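Local atomic coordinates of poly-beta-1,6-N-acetyl-D-glucosamine export protein (Escherichia coli, PDB entry 4Y25), a protein that exports the biofilm adhesin poly-beta-1,6-N-acetyl-D-glucosamine across the outer membrane, here represented by its C-terminal membrane beta-barrel domain. Residues A[160-166]-A[202-206]; A[137-141]-A[152-156]; A[248-252]-A[281-285]. All coordinates share one frame; numbering follows the deposited sequence.

Contact 1: A[160-166]-A[202-206]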
ATOM      1  N   PHE A 160       3.955  14.099 -13.398  1.00 94.38           N
ATOM      2  CA  PHE A 160       2.699  13.908 -14.119  1.00109.51           C
ATOM      3  C   PHE A 160       2.834  14.386 -15.562  1.00115.76           C
ATOM      4  O   PHE A 160       3.700  15.203 -15.871  1.00122.24           O
ATOM      5  CB  PHE A 160       1.553  14.656 -13.429  1.00115.11           C
ATOM      6  CG  PHE A 160       1.139  14.075 -12.101  1.00117.64           C
ATOM      7  CD1 PHE A 160       2.040  13.978 -11.051  1.00122.41           C
ATOM      8  CD2 PHE A 160      -0.166  13.658 -11.895  1.00114.46           C
ATOM      9  CE1 PHE A 160       1.652  13.455  -9.833  1.00125.64           C
ATOM     10  CE2 PHE A 160      -0.560  13.135 -10.677  1.00112.21           C
ATOM     11  CZ  PHE A 160       0.350  13.033  -9.645  1.00118.53           C
ATOM     12  N   SER A 161       1.964  13.896 -16.441  1.00121.54           N
ATOM     13  CA  SER A 161       2.008  14.285 -17.849  1.00125.97           C
ATOM     14  C   SER A 161       1.354  15.647 -18.087  1.00126.45           C
ATOM     15  O   SER A 161       1.109  16.033 -19.231  1.00132.96           O
ATOM     16  CB  SER A 161       1.333  13.227 -18.724  1.00133.45           C
ATOM     17  OG  SER A 161      -0.058  13.154 -18.461  1.00145.54           O
ATOM     18  N   ASP A 162       1.071  16.369 -17.006  1.00120.11           N
ATOM     19  CA  ASP A 162       0.524  17.718 -17.108  1.00119.09           C
ATOM     20  C   ASP A 162       1.396  18.711 -16.339  1.00112.04           C
ATOM     21  O   ASP A 162       0.890  19.653 -15.725  1.00119.52           O
ATOM     22  CB  ASP A 162      -0.925  17.755 -16.605  1.00113.07           C
ATOM     23  CG  ASP A 162      -1.043  17.524 -15.106  1.00106.55           C
ATOM     24  OD1 ASP A 162      -0.079  17.020 -14.495  1.00 88.46           O
ATOM     25  OD2 ASP A 162      -2.109  17.841 -14.538  1.00110.74           O
ATOM     26  N   SER A 163       2.705  18.463 -16.371  1.00106.49           N
ATOM     27  CA  SER A 163       3.728  19.336 -15.786  1.00121.74           C
ATOM     28  C   SER A 163       3.757  19.329 -14.256  1.00127.90           C
ATOM     29  O   SER A 163       4.672  19.892 -13.653  1.00119.70           O
ATOM     30  CB  SER A 163       3.556  20.776 -16.287  1.00124.75           C
ATOM     31  OG  SER A 163       4.482  21.647 -15.660  1.00138.17           O
ATOM     32  N   ASN A 164       2.774  18.695 -13.626  1.00124.24           N
ATOM     33  CA  ASN A 164       2.735  18.647 -12.168  1.00101.85           C
ATOM     34  C   ASN A 164       3.729  17.645 -11.602  1.00102.45           C
ATOM     35  O   ASN A 164       3.788  16.501 -12.049  1.00110.04           O
ATOM     36  CB  ASN A 164       1.331  18.301 -11.672  1.00103.80           C
ATOM     37  CG  ASN A 164       1.222  18.349 -10.156  1.00101.60           C
ATOM     38  OD1 ASN A 164       1.066  19.420  -9.567  1.00106.18           O
ATOM     39  ND2 ASN A 164       1.308  17.188  -9.517  1.00 81.98           N
ATOM     40  N   GLN A 165       4.513  18.074 -10.620  1.00105.88           N
ATOM     41  CA  GLN A 165       5.391  17.146  -9.925  1.00115.03           C
ATOM     42  C   GLN A 165       5.046  17.072  -8.443  1.00 99.80           C
ATOM     43  O   GLN A 165       5.000  18.084  -7.744  1.00102.74           O
ATOM     44  CB  GLN A 165       6.868  17.516 -10.115  1.00127.53           C
ATOM     45  CG  GLN A 165       7.162  18.984 -10.343  1.00129.31           C
ATOM     46  CD  GLN A 165       8.654  19.269 -10.334  1.00136.38           C
ATOM     47  OE1 GLN A 165       9.434  18.567 -10.981  1.00146.82           O
ATOM     48  NE2 GLN A 165       9.058  20.300  -9.602  1.00123.69           N
ATOM     49  N   ARG A 166       4.802  15.851  -7.983  1.00 92.62           N
ATOM     50  CA  ARG A 166       4.433  15.594  -6.600  1.00 85.25           C
ATOM     51  C   ARG A 166       5.593  14.990  -5.820  1.00 97.95           C
ATOM     52  O   ARG A 166       6.085  13.914  -6.160  1.00109.95           O
ATOM     53  CB  ARG A 166       3.227  14.657  -6.544  1.00 90.56           C
ATOM     54  CG  ARG A 166       2.807  14.263  -5.142  1.00 95.32           C
ATOM     55  CD  ARG A 166       1.524  13.455  -5.172  1.00101.79           C
ATOM     56  NE  ARG A 166       0.427  14.208  -5.771  1.00101.18           N
ATOM     57  CZ  ARG A 166      -0.791  13.717  -5.976  1.00 92.88           C
ATOM     58  NH1 ARG A 166      -1.069  12.467  -5.632  1.00 92.39           N
ATOM     59  NH2 ARG A 166      -1.728  14.476  -6.527  1.00 84.36           N
ATOM     60  N   PRO A 202      -8.094  18.983 -12.501  1.00129.35           N
ATOM     61  CA  PRO A 202      -9.316  18.172 -12.459  1.00127.42           C
ATOM     62  C   PRO A 202      -9.203  16.953 -11.538  1.00119.64           C
ATOM     63  O   PRO A 202     -10.077  16.086 -11.556  1.00122.23           O
ATOM     64  CB  PRO A 202      -9.486  17.736 -13.913  1.00127.78           C
ATOM     65  CG  PRO A 202      -8.095  17.666 -14.429  1.00125.25           C
ATOM     66  CD  PRO A 202      -7.337  18.769 -13.748  1.00121.73           C
ATOM     67  N   TYR A 203      -8.131  16.890 -10.756  1.00110.15           N
ATOM     68  CA  TYR A 203      -7.952  15.837  -9.762  1.00 93.98           C
ATOM     69  C   TYR A 203      -7.461  16.473  -8.468  1.00103.61           C
ATOM     70  O   TYR A 203      -6.963  17.600  -8.486  1.00113.56           O
ATOM     71  CB  TYR A 203      -6.971  14.770 -10.258  1.00100.96           C
ATOM     72  CG  TYR A 203      -5.591  15.299 -10.593  1.00103.71           C
ATOM     73  CD1 TYR A 203      -5.312  15.821 -11.851  1.00 99.89           C
ATOM     74  CD2 TYR A 203      -4.566  15.269  -9.656  1.00 98.48           C
ATOM     75  CE1 TYR A 203      -4.055  16.307 -12.162  1.00109.29           C
ATOM     76  CE2 TYR A 203      -3.305  15.752  -9.958  1.00 97.59           C
ATOM     77  CZ  TYR A 203      -3.057  16.269 -11.212  1.00104.57           C
ATOM     78  OH  TYR A 203      -1.805  16.751 -11.521  1.00108.22           O
ATOM     79  N   TYR A 204      -7.606  15.773  -7.345  1.00101.91           N
ATOM     80  CA  TYR A 204      -7.209  16.355  -6.067  1.00100.94           C
ATOM     81  C   TYR A 204      -5.697  16.522  -6.013  1.00100.08           C
ATOM     82  O   TYR A 204      -4.957  15.561  -5.804  1.00102.36           O
ATOM     83  CB  TYR A 204      -7.693  15.511  -4.885  1.00 92.79           C
ATOM     84  CG  TYR A 204      -7.444  16.177  -3.547  1.00 99.02           C
ATOM     85  CD1 TYR A 204      -8.054  17.384  -3.228  1.00 98.86           C
ATOM     86  CD2 TYR A 204      -6.601  15.603  -2.604  1.00108.47           C
ATOM     87  CE1 TYR A 204      -7.828  18.003  -2.010  1.00106.64           C
ATOM     88  CE2 TYR A 204      -6.370  16.213  -1.381  1.00100.47           C
ATOM     89  CZ  TYR A 204      -6.986  17.412  -1.090  1.00109.65           C
ATOM     90  OH  TYR A 204      -6.761  18.025   0.124  1.00109.38           O
ATOM     91  N   ASN A 205      -5.252  17.759  -6.207  1.00103.20           N
ATOM     92  CA  ASN A 205      -3.833  18.076  -6.229  1.00104.44           C
ATOM     93  C   ASN A 205      -3.476  19.148  -5.203  1.00100.84           C
ATOM     94  O   ASN A 205      -3.156  20.279  -5.572  1.00 91.52           O
ATOM     95  CB  ASN A 205      -3.422  18.535  -7.628  1.00104.39           C
ATOM     96  CG  ASN A 205      -1.968  18.254  -7.930  1.00108.15           C
ATOM     97  OD1 ASN A 205      -1.483  17.143  -7.714  1.00111.25           O
ATOM     98  ND2 ASN A 205      -1.263  19.259  -8.435  1.00 98.91           N
ATOM     99  N   PRO A 206      -3.527  18.794  -3.908  1.00 92.89           N
ATOM    100  CA  PRO A 206      -3.233  19.753  -2.839  1.00 79.44           C
ATOM    101  C   PRO A 206      -1.805  20.282  -2.931  1.00101.53           C
ATOM    102  O   PRO A 206      -0.873  19.506  -3.141  1.00128.16           O
ATOM    103  CB  PRO A 206      -3.439  18.932  -1.564  1.00 85.81           C
ATOM    104  CG  PRO A 206      -3.190  17.523  -1.986  1.00 97.43           C
ATOM    105  CD  PRO A 206      -3.729  17.432  -3.382  1.00 87.62           C
TER
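Phe160 ends strand 149-160 and Arg166 lies just inside strand 165-179, on either side of the turn 161-164, and Tyr203 and Asn205 meet them from the loop ahead of strand 208-225; Phe160 N to Asn164 O, 2.8 Å, ties the turn, while Arg166 CA stays 8.6 Å from Asn205 CA. This is a rim contact of a 16-stranded antiparallel outer-membrane barrel, a turn held to a longer loop by side chains. The two asparagines come from opposite directions. Asn205 ND2 reaches Asn164 OD1 at 2.6 Å from above the carbonyl plane, and that oxygen also accepts from the backbone N of Thr197 and Glu198. Asn205 OD1 takes Arg166 NH2 in its carbonyl plane at 2.9 Å, so the Asn205 amide is used at both ends. Asn196 and a salt bridge to Glu194 hold Arg166 NE. Beside these polar groups, the rings of Phe160 and Tyr203 run parallel, planes 1° apart, but slid until they barely overlap, centroids 5.5 Å apart. Tyr203 CG lies between the backbone N and the carbonyl carbon (chi1 59°), which sends the ring across toward Phe160 and Asp162. Tyr203 OH donates to the syn lone pair of Asp162 OD2 at 3.2 Å.

Contact 2: A[137-141]-A[152-156]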
ATOM      1  N   ALA A 137       9.638   7.746  -8.638  1.00 87.54           N
ATOM      2  CA  ALA A 137      10.791   7.128  -7.998  1.00 87.49           C
ATOM      3  C   ALA A 137      10.611   7.130  -6.481  1.00 93.70           C
ATOM      4  O   ALA A 137      10.488   8.188  -5.866  1.00 93.19           O
ATOM      5  CB  ALA A 137      12.067   7.853  -8.387  1.00 85.12           C
ATOM      6  N   GLN A 138      10.584   5.943  -5.884  1.00100.43           N
ATOM      7  CA  GLN A 138      10.443   5.825  -4.437  1.00105.84           C
ATOM      8  C   GLN A 138      11.753   5.402  -3.786  1.00 95.50           C
ATOM      9  O   GLN A 138      12.558   4.694  -4.391  1.00 86.04           O
ATOM     10  CB  GLN A 138       9.348   4.820  -4.068  1.00115.53           C
ATOM     11  CG  GLN A 138       7.975   5.105  -4.655  1.00125.79           C
ATOM     12  CD  GLN A 138       6.913   4.166  -4.111  1.00127.55           C
ATOM     13  OE1 GLN A 138       7.153   3.428  -3.155  1.00136.24           O
ATOM     14  NE2 GLN A 138       5.734   4.188  -4.720  1.00129.79           N
ATOM     15  N   ALA A 139      11.954   5.840  -2.548  1.00 81.10           N
ATOM     16  CA  ALA A 139      13.059   5.358  -1.730  1.00 78.12           C
ATOM     17  C   ALA A 139      12.637   5.323  -0.267  1.00 85.12           C
ATOM     18  O   ALA A 139      11.824   6.143   0.165  1.00 92.64           O
ATOM     19  CB  ALA A 139      14.286   6.232  -1.913  1.00 86.39           C
ATOM     20  N   TYR A 140      13.173   4.373   0.492  1.00 82.25           N
ATOM     21  CA  TYR A 140      12.895   4.332   1.924  1.00 97.67           C
ATOM     22  C   TYR A 140      14.038   3.743   2.744  1.00102.44           C
ATOM     23  O   TYR A 140      14.878   3.004   2.232  1.00 96.39           O
ATOM     24  CB  TYR A 140      11.607   3.550   2.202  1.00 90.80           C
ATOM     25  CG  TYR A 140      11.649   2.076   1.861  1.00 94.33           C
ATOM     26  CD1 TYR A 140      12.144   1.144   2.768  1.00 88.39           C
ATOM     27  CD2 TYR A 140      11.159   1.611   0.648  1.00102.15           C
ATOM     28  CE1 TYR A 140      12.170  -0.207   2.464  1.00 88.87           C
ATOM     29  CE2 TYR A 140      11.179   0.263   0.337  1.00 99.96           C
ATOM     30  CZ  TYR A 140      11.685  -0.641   1.248  1.00 98.76           C
ATOM     31  OH  TYR A 140      11.705  -1.985   0.941  1.00 99.90           O
ATOM     32  N   VAL A 141      14.056   4.092   4.028  1.00101.97           N
ATOM     33  CA  VAL A 141      15.046   3.584   4.969  1.00100.23           C
ATOM     34  C   VAL A 141      14.347   3.132   6.248  1.00 93.71           C
ATOM     35  O   VAL A 141      13.542   3.867   6.817  1.00102.21           O
ATOM     36  CB  VAL A 141      16.115   4.647   5.308  1.00 94.10           C
ATOM     37  CG1 VAL A 141      17.061   4.134   6.382  1.00 81.74           C
ATOM     38  CG2 VAL A 141      16.886   5.043   4.059  1.00105.33           C
ATOM     39  N   GLY A 152      10.617   4.225  10.235  1.00 85.13           N
ATOM     40  CA  GLY A 152      10.650   4.139   8.788  1.00 91.64           C
ATOM     41  C   GLY A 152      10.558   5.473   8.080  1.00101.88           C
ATOM     42  O   GLY A 152       9.545   6.167   8.158  1.00115.20           O
ATOM     43  N   VAL A 153      11.624   5.829   7.374  1.00102.87           N
ATOM     44  CA  VAL A 153      11.630   7.047   6.578  1.00101.01           C
ATOM     45  C   VAL A 153      11.403   6.705   5.114  1.00 97.74           C
ATOM     46  O   VAL A 153      12.017   5.782   4.582  1.00 86.87           O
ATOM     47  CB  VAL A 153      12.948   7.822   6.722  1.00 95.70           C
ATOM     48  CG1 VAL A 153      12.750   9.267   6.297  1.00 92.46           C
ATOM     49  CG2 VAL A 153      13.451   7.749   8.156  1.00 89.01           C
ATOM     50  N   SER A 154      10.517   7.449   4.467  1.00 99.98           N
ATOM     51  CA  SER A 154      10.181   7.191   3.075  1.00 92.49           C
ATOM     52  C   SER A 154       9.845   8.478   2.345  1.00100.22           C
ATOM     53  O   SER A 154       9.354   9.435   2.945  1.00116.43           O
ATOM     54  CB  SER A 154       9.009   6.216   2.977  1.00 92.13           C
ATOM     55  OG  SER A 154       8.553   6.105   1.642  1.00109.70           O
ATOM     56  N   TRP A 155      10.118   8.500   1.047  1.00104.46           N
ATOM     57  CA  TRP A 155       9.767   9.640   0.215  1.00111.23           C
ATOM     58  C   TRP A 155       9.647   9.217  -1.240  1.00 95.88           C
ATOM     59  O   TRP A 155      10.210   8.202  -1.650  1.00106.01           O
ATOM     60  CB  TRP A 155      10.799  10.759   0.357  1.00115.34           C
ATOM     61  CG  TRP A 155      12.168  10.347  -0.047  1.00126.98           C
ATOM     62  CD1 TRP A 155      12.727  10.467  -1.284  1.00144.61           C
ATOM     63  CD2 TRP A 155      13.161   9.740   0.786  1.00133.57           C
ATOM     64  NE1 TRP A 155      14.009   9.973  -1.274  1.00158.13           N
ATOM     65  CE2 TRP A 155      14.298   9.520  -0.013  1.00153.49           C
ATOM     66  CE3 TRP A 155      13.198   9.361   2.131  1.00132.14           C
ATOM     67  CZ2 TRP A 155      15.461   8.940   0.487  1.00153.87           C
ATOM     68  CZ3 TRP A 155      14.352   8.785   2.626  1.00129.12           C
ATOM     69  CH2 TRP A 155      15.468   8.579   1.807  1.00140.52           C
ATOM     70  N   ALA A 156       8.907  10.001  -2.015  1.00 81.81           N
ATOM     71  CA  ALA A 156       8.669   9.680  -3.413  1.00 82.71           C
ATOM     72  C   ALA A 156       8.468  10.938  -4.244  1.00 98.72           C
ATOM     73  O   ALA A 156       7.815  11.887  -3.810  1.00108.48           O
ATOM     74  CB  ALA A 156       7.466   8.766  -3.548  1.00 62.57           C
TER
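Trp155 meets Ala139 because its CG sits between the backbone N and the carbonyl carbon (chi1 60°), which folds the indole back over the neighbouring strand. Tyr140 has much the same first torsion (chi1 65°), yet its ring leads away from Ser154 and leaves only the start of the side chain in contact. The two segments form part of a beta hairpin, strands 134-144 and 149-160, within the closed antiparallel barrel of this outer-membrane porin domain. Their backbones pair regularly. Ala139 and Trp155 make a hydrogen-bonded pair, with Ala139 N to Trp155 O at 3.1 Å and Trp155 N to Ala139 O at 3.0 Å, both bonds nearly straight. Two residues along, Val141 and Val153 form the next such pair, while Gln138 with Ala156 and Tyr140 with Ser154 are the non-hydrogen-bonded pairs.

Side chains alternate across the wall. One face carries Ala139, Val141, Val153 and Trp155, continued by Val169 and Leu171 on strand 165-179; this apolar character is consistent with a lipid-facing surface. The other carries Gln138, Tyr140, Ser154 and Ala156, near Arg122 and Gln115, and probably looks into the barrel. There the contacts are light: Tyr140 CB lies 3.8 Å from Ser154 CB, and Gln138 CG is 3.9 Å from Ala156 CB.

On the apolar face the indole lies over Ala139 and reaches toward Val141. Val141 CG2 approaches the six-membered ring obliquely, 4.4 Å from Trp155 CH2, and Phe157 on the same strand meets the indole with its own ring. Ala139 contributes its methyl, with CB 3.8 Å from Trp155 CE2, while Ala139 O lies beneath one indole face, 3.9 Å from the ring plane.

Contact 3: A[248-252]-A[281-285]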
ATOM      1  N   THR A 248      -6.207  23.912   9.270  1.00 98.86           N
ATOM      2  CA  THR A 248      -6.097  22.601   9.899  1.00 87.87           C
ATOM      3  C   THR A 248      -7.430  22.112  10.457  1.00 87.66           C
ATOM      4  O   THR A 248      -8.194  22.884  11.037  1.00 89.02           O
ATOM      5  CB  THR A 248      -5.045  22.619  11.041  1.00 79.94           C
ATOM      6  OG1 THR A 248      -3.736  22.783  10.485  1.00 82.85           O
ATOM      7  CG2 THR A 248      -5.079  21.328  11.853  1.00 72.02           C
ATOM      8  N   ASP A 249      -7.713  20.830  10.260  1.00 90.84           N
ATOM      9  CA  ASP A 249      -8.801  20.178  10.973  1.00 96.58           C
ATOM     10  C   ASP A 249      -8.334  18.810  11.467  1.00102.99           C
ATOM     11  O   ASP A 249      -7.167  18.449  11.317  1.00103.66           O
ATOM     12  CB  ASP A 249     -10.044  20.044  10.091  1.00 89.14           C
ATOM     13  CG  ASP A 249     -11.334  20.170  10.886  1.00 94.03           C
ATOM     14  OD1 ASP A 249     -11.312  19.906  12.107  1.00102.77           O
ATOM     15  OD2 ASP A 249     -12.369  20.538  10.292  1.00110.47           O
ATOM     16  N   VAL A 250      -9.254  18.055  12.054  1.00103.92           N
ATOM     17  CA  VAL A 250      -8.910  16.816  12.740  1.00103.31           C
ATOM     18  C   VAL A 250      -8.941  15.601  11.804  1.00 93.28           C
ATOM     19  O   VAL A 250      -9.726  15.545  10.857  1.00 80.54           O
ATOM     20  CB  VAL A 250      -9.863  16.587  13.944  1.00102.33           C
ATOM     21  CG1 VAL A 250     -11.303  16.454  13.473  1.00 92.03           C
ATOM     22  CG2 VAL A 250      -9.441  15.376  14.769  1.00103.57           C
ATOM     23  N   VAL A 251      -8.057  14.642  12.065  1.00 72.17           N
ATOM     24  CA  VAL A 251      -8.056  13.375  11.346  1.00 68.02           C
ATOM     25  C   VAL A 251      -8.406  12.237  12.294  1.00 56.22           C
ATOM     26  O   VAL A 251      -7.814  12.102  13.364  1.00 70.42           O
ATOM     27  CB  VAL A 251      -6.689  13.087  10.694  1.00 75.58           C
ATOM     28  CG1 VAL A 251      -6.644  11.667  10.136  1.00 61.72           C
ATOM     29  CG2 VAL A 251      -6.408  14.092   9.607  1.00 65.71           C
ATOM     30  N   THR A 252      -9.376  11.423  11.903  1.00 63.45           N
ATOM     31  CA  THR A 252      -9.737  10.258  12.694  1.00 81.30           C
ATOM     32  C   THR A 252      -9.801   9.026  11.797  1.00 80.68           C
ATOM     33  O   THR A 252     -10.244   9.100  10.650  1.00 74.00           O
ATOM     34  CB  THR A 252     -11.082  10.460  13.420  1.00 84.28           C
ATOM     35  OG1 THR A 252     -11.394   9.292  14.188  1.00108.92           O
ATOM     36  CG2 THR A 252     -12.197  10.715  12.423  1.00 83.48           C
ATOM     37  N   GLY A 281     -10.801  22.137   2.850  1.00 92.49           N
ATOM     38  CA  GLY A 281     -11.760  22.756   3.744  1.00115.62           C
ATOM     39  C   GLY A 281     -12.255  21.839   4.843  1.00118.74           C
ATOM     40  O   GLY A 281     -11.528  21.553   5.795  1.00122.18           O
ATOM     41  N   ASP A 282     -13.495  21.379   4.716  1.00129.11           N
ATOM     42  CA  ASP A 282     -14.102  20.558   5.757  1.00145.00           C
ATOM     43  C   ASP A 282     -14.020  19.071   5.411  1.00126.16           C
ATOM     44  O   ASP A 282     -13.813  18.692   4.258  1.00114.77           O
ATOM     45  CB  ASP A 282     -15.555  20.986   5.998  1.00155.90           C
ATOM     46  CG  ASP A 282     -16.205  20.236   7.149  1.00151.99           C
ATOM     47  OD1 ASP A 282     -15.742  20.391   8.300  1.00145.52           O
ATOM     48  OD2 ASP A 282     -17.181  19.496   6.903  1.00147.69           O
ATOM     49  N   ARG A 283     -14.193  18.243   6.434  1.00112.14           N
ATOM     50  CA  ARG A 283     -13.915  16.817   6.372  1.00102.46           C
ATOM     51  C   ARG A 283     -14.971  15.986   5.644  1.00103.49           C
ATOM     52  O   ARG A 283     -16.170  16.125   5.888  1.00104.53           O
ATOM     53  CB  ARG A 283     -13.750  16.291   7.797  1.00 96.00           C
ATOM     54  CG  ARG A 283     -12.907  17.201   8.675  1.00 77.89           C
ATOM     55  CD  ARG A 283     -13.217  17.010  10.147  1.00 98.07           C
ATOM     56  NE  ARG A 283     -12.843  15.683  10.623  1.00110.48           N
ATOM     57  CZ  ARG A 283     -13.630  14.907  11.360  1.00117.84           C
ATOM     58  NH1 ARG A 283     -14.840  15.324  11.709  1.00131.51           N
ATOM     59  NH2 ARG A 283     -13.206  13.715  11.751  1.00106.84           N
ATOM     60  N   GLU A 284     -14.509  15.122   4.746  1.00 98.32           N
ATOM     61  CA  GLU A 284     -15.350  14.077   4.175  1.00109.12           C
ATOM     62  C   GLU A 284     -14.900  12.722   4.716  1.00 98.27           C
ATOM     63  O   GLU A 284     -13.776  12.586   5.203  1.00 86.57           O
ATOM     64  CB  GLU A 284     -15.296  14.093   2.644  1.00105.68           C
ATOM     65  CG  GLU A 284     -16.296  15.041   1.979  1.00119.75           C
ATOM     66  CD  GLU A 284     -17.730  14.520   1.992  1.00138.26           C
ATOM     67  OE1 GLU A 284     -18.048  13.619   2.799  1.00126.19           O
ATOM     68  OE2 GLU A 284     -18.545  15.014   1.182  1.00148.81           O
ATOM     69  N   HIS A 285     -15.775  11.724   4.638  1.00 72.69           N
ATOM     70  CA  HIS A 285     -15.483  10.417   5.219  1.00 79.07           C
ATOM     71  C   HIS A 285     -15.304   9.328   4.161  1.00 73.61           C
ATOM     72  O   HIS A 285     -15.987   9.321   3.137  1.00 79.63           O
ATOM     73  CB  HIS A 285     -16.592  10.012   6.192  1.00 87.40           C
ATOM     74  CG  HIS A 285     -17.912   9.766   5.529  1.00 98.68           C
ATOM     75  ND1 HIS A 285     -18.247   8.553   4.968  1.00 95.99           N
ATOM     76  CD2 HIS A 285     -18.977  10.579   5.332  1.00108.37           C
ATOM     77  CE1 HIS A 285     -19.463   8.628   4.456  1.00100.41           C
ATOM     78  NE2 HIS A 285     -19.928   9.846   4.664  1.00111.91           N
TER
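Arg283 crosses from segment 281-285 to Asp249, Val250 and Thr252, the two segments, pieces of strands 247-262 and 283-297, running in nearly the same direction (20° apart) with 9.0 Å between their axes. The arginine covers that gap with its side chain. Its CG stands anti to the carbonyl carbon, and a bend at chi3 (66°) turns the guanidinium along the other strand. Arg283 NE then donates to Val250 O at 3.1 Å. The bond is not ideal: the donor sits above the carbonyl plane, and the acceptor is tilted out of the guanidinium plane. Val250 also lays CG1 over one guanidinium face, toward its rim, while the CG2 methyl of Thr252 stands at the edge.

The spacing and common direction follow from the barrel order, where strand 266-278 lies between these two in an antiparallel sheet, so the contact joins next-but-one neighbours near the strand ends. Pro278 and Lys276 of that middle strand touch Asp249 and Thr252.

Asp249 meets the arginine through its aliphatic part, crossing it at about a right angle, with OD2 3.6 Å from Arg283 CD. The charged atoms themselves are not in contact, Asp249 OD1 being 4.7 Å from Arg283 NE; that oxygen accepts instead from Val250 N at 2.8 Å. Asp282 brings a second carboxylate close, its OD1 3.9 Å from Asp249 OD2, a proximity the nearby arginine may ease.

How the contacts relate
All three contacts belong to one barrel but to different parts of it. Contact 2 lies in the wall, a surface contact between adjacent strands made by backbone bonds and an apolar face that probably looks toward the lipid. Contacts 1 and 3 sit at strand ends and rely on side chains reaching across wider gaps; their nearest atoms are about 6 Å apart. Contact 1 is the more buried, built of two amides, a guanidinium, a carboxylate and two rings, whereas contact 3 is a surface contact resting largely on one arginine. Contacts 1 and 2 share strand 149-160, with 152-156 in the wall and Phe160 at the strand's end, whereas contact 3 lies about 17 Å from contact 2 at nearest atoms.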